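Local coordinates for uncharacterized protein (Bacteroides eggerthii, PDB 4GDZ), which is of unknown function but belongs to the DUF4251 family and folds into a strongly curved antiparallel beta sheet with an N-terminal helix, at residues K112-F120 / Q130-G138. Residues are numbered along the deposited sequence; the frame is centred on the assembly and turned at random.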
# COMPACT_ATOMS: atom_id res chain seq x y z
N LYS A 112 -0.00 6.78 21.22
CA LYS A 112 0.52 8.03 21.76
C LYS A 112 0.56 9.18 20.73
O LYS A 112 0.63 10.34 21.10
CB LYS A 112 1.92 7.81 22.37
CG LYS A 112 2.96 7.27 21.39
CD LYS A 112 4.23 6.76 22.07
CE LYS A 112 5.19 6.15 21.06
NZ LYS A 112 6.45 5.65 21.69
N ARG A 113 0.51 8.84 19.45
CA ARG A 113 0.52 9.84 18.37
C ARG A 113 -0.88 10.27 17.93
O ARG A 113 -1.00 11.11 17.05
CB ARG A 113 1.25 9.28 17.15
CG ARG A 113 2.69 8.86 17.41
CD ARG A 113 3.29 8.15 16.20
NE ARG A 113 4.75 8.03 16.29
CZ ARG A 113 5.42 6.99 16.81
NH1 ARG A 113 4.79 5.93 17.30
NH2 ARG A 113 6.75 7.02 16.82
N GLY A 114 -1.93 9.69 18.51
CA GLY A 114 -3.32 9.99 18.09
C GLY A 114 -3.85 9.17 16.93
O GLY A 114 -4.93 9.47 16.42
N ASN A 115 -3.13 8.13 16.50
CA ASN A 115 -3.70 7.18 15.53
C ASN A 115 -4.72 6.30 16.24
O ASN A 115 -4.52 5.93 17.39
CB ASN A 115 -2.64 6.30 14.86
CG ASN A 115 -1.50 7.12 14.28
OD1 ASN A 115 -1.70 8.00 13.44
ND2 ASN A 115 -0.29 6.86 14.76
N ILE A 116 -5.83 6.02 15.55
CA ILE A 116 -6.95 5.26 16.11
C ILE A 116 -7.19 4.02 15.27
O ILE A 116 -7.16 4.07 14.05
CB ILE A 116 -8.24 6.12 16.18
CG1 ILE A 116 -8.02 7.28 17.16
CG2 ILE A 116 -9.46 5.29 16.61
CD1 ILE A 116 -9.15 8.29 17.15
N ASN A 117 -7.34 2.89 15.94
CA ASN A 117 -7.75 1.62 15.31
C ASN A 117 -9.05 1.22 16.02
O ASN A 117 -9.08 1.18 17.25
CB ASN A 117 -6.71 0.54 15.57
CG ASN A 117 -5.38 0.76 14.85
OD1 ASN A 117 -5.21 1.64 13.98
ND2 ASN A 117 -4.43 -0.05 15.21
N CYS A 118 -10.09 0.90 15.27
CA CYS A 118 -11.41 0.59 15.81
C CYS A 118 -12.06 -0.58 15.07
O CYS A 118 -11.92 -0.67 13.86
CB CYS A 118 -12.30 1.84 15.67
SG CYS A 118 -14.02 1.67 16.22
N SER A 119 -12.81 -1.42 15.77
CA SER A 119 -13.59 -2.48 15.12
C SER A 119 -14.97 -2.52 15.71
O SER A 119 -15.19 -2.09 16.86
CB SER A 119 -12.90 -3.87 15.23
OG SER A 119 -12.99 -4.42 16.54
N PHE A 120 -15.89 -3.05 14.93
CA PHE A 120 -17.26 -3.25 15.35
C PHE A 120 -17.97 -4.10 14.30
O PHE A 120 -17.44 -4.33 13.21
CB PHE A 120 -18.00 -1.91 15.58
CG PHE A 120 -18.04 -1.00 14.39
CD1 PHE A 120 -17.02 -0.10 14.16
CD2 PHE A 120 -19.12 -1.02 13.50
CE1 PHE A 120 -17.05 0.74 13.06
CE2 PHE A 120 -19.16 -0.17 12.42
CZ PHE A 120 -18.11 0.70 12.19
N GLN A 130 -18.39 -7.52 9.71
CA GLN A 130 -17.36 -7.06 10.64
C GLN A 130 -16.51 -5.95 10.00
O GLN A 130 -16.09 -6.05 8.84
CB GLN A 130 -16.49 -8.22 11.08
CG GLN A 130 -15.49 -7.81 12.14
CD GLN A 130 -14.88 -9.02 12.77
OE1 GLN A 130 -14.20 -9.79 12.09
NE2 GLN A 130 -15.16 -9.22 14.04
N ILE A 131 -16.33 -4.86 10.74
CA ILE A 131 -15.75 -3.61 10.24
C ILE A 131 -14.47 -3.30 11.03
O ILE A 131 -14.48 -3.36 12.25
CB ILE A 131 -16.73 -2.43 10.47
CG1 ILE A 131 -18.18 -2.78 10.05
CG2 ILE A 131 -16.20 -1.18 9.77
CD1 ILE A 131 -18.36 -3.09 8.58
N PHE A 132 -13.41 -2.93 10.33
CA PHE A 132 -12.16 -2.46 10.95
C PHE A 132 -11.83 -1.12 10.31
O PHE A 132 -11.72 -1.01 9.10
CB PHE A 132 -11.02 -3.46 10.75
CG PHE A 132 -9.68 -2.99 11.32
CD1 PHE A 132 -9.51 -2.77 12.69
CD2 PHE A 132 -8.63 -2.68 10.47
CE1 PHE A 132 -8.31 -2.31 13.21
CE2 PHE A 132 -7.42 -2.25 10.99
CZ PHE A 132 -7.26 -2.05 12.36
N LEU A 133 -11.64 -0.10 11.14
CA LEU A 133 -11.46 1.27 10.69
C LEU A 133 -10.21 1.85 11.33
O LEU A 133 -9.99 1.69 12.54
CB LEU A 133 -12.71 2.08 11.06
CG LEU A 133 -12.83 3.59 10.81
CD1 LEU A 133 -14.27 4.00 11.04
CD2 LEU A 133 -11.92 4.36 11.75
N THR A 134 -9.39 2.53 10.53
CA THR A 134 -8.17 3.15 11.01
C THR A 134 -8.16 4.62 10.58
O THR A 134 -8.60 4.96 9.48
CB THR A 134 -6.90 2.47 10.48
OG1 THR A 134 -6.92 2.53 9.05
CG2 THR A 134 -6.82 1.02 10.97
N LEU A 135 -7.70 5.48 11.49
CA LEU A 135 -7.59 6.92 11.27
C LEU A 135 -6.19 7.33 11.66
O LEU A 135 -5.78 7.13 12.80
CB LEU A 135 -8.64 7.68 12.13
CG LEU A 135 -8.65 9.22 12.12
CD1 LEU A 135 -9.16 9.74 10.79
CD2 LEU A 135 -9.49 9.77 13.27
N THR A 136 -5.45 7.90 10.73
CA THR A 136 -4.13 8.45 11.03
C THR A 136 -4.26 9.90 11.59
O THR A 136 -5.11 10.69 11.16
CB THR A 136 -3.23 8.38 9.78
OG1 THR A 136 -3.05 7.00 9.42
CG2 THR A 136 -1.82 8.98 10.04
N ASN A 137 -3.44 10.22 12.59
CA ASN A 137 -3.37 11.58 13.14
C ASN A 137 -3.22 12.64 12.04
O ASN A 137 -2.61 12.39 10.99
CB ASN A 137 -2.22 11.69 14.16
CG ASN A 137 -2.07 13.10 14.74
OD1 ASN A 137 -3.01 13.68 15.31
ND2 ASN A 137 -0.88 13.66 14.61
N GLY A 138 -3.80 13.82 12.26
CA GLY A 138 -3.54 14.98 11.43
C GLY A 138 -4.55 15.24 10.32
O GLY A 138 -4.52 16.31 9.73
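Cys118 and Leu133 face each other as a hydrogen-bonded pair midway along an antiparallel hairpin, each N donating to the other's O at 2.8 Å. Ile116 with Leu135 and Phe120 with Ile131 are each joined by two backbone hydrogen bonds in the same way, Ile131 N to Phe120 O being 2.8 Å. Beyond the last strand pair a side chain takes over: Asn115 OD1 receives Asn137 N at 2.9 Å, almost straight at hydrogen (171°), while Asn115 ND2 is held by Asp111, so both ends of the amide are fixed. On the face carrying Ile116, Cys118 and Phe120, the Phe120 ring lies against Ile131. Phe120 CG sits between the backbone N and the carbonyl carbon (chi1 58°), which swings the ring across the pair; Ile131 CB stands over one face in a CH-pi contact, 3.9 Å from the centroid. With an alanine at this position, the side of Ile131 now covered by the ring would probably lose its cover, along with the contacts to Val71 and Val73. Farther along this face, Ile116 CD1 and Leu135 CD2 run alongside at 4.2 Å, packed against helix 28-44. The other face carries Phe132, whose ring packs obliquely against Asn117 CB and edge-to-face with Tyr88 of the second subunit; Thr134 OG1 hydrogen-bonds Gln60 OE1 of the second subunit. The hairpin thus pairs an apolar inner face with a mixed, partly polar one that contributes to the subunit interface.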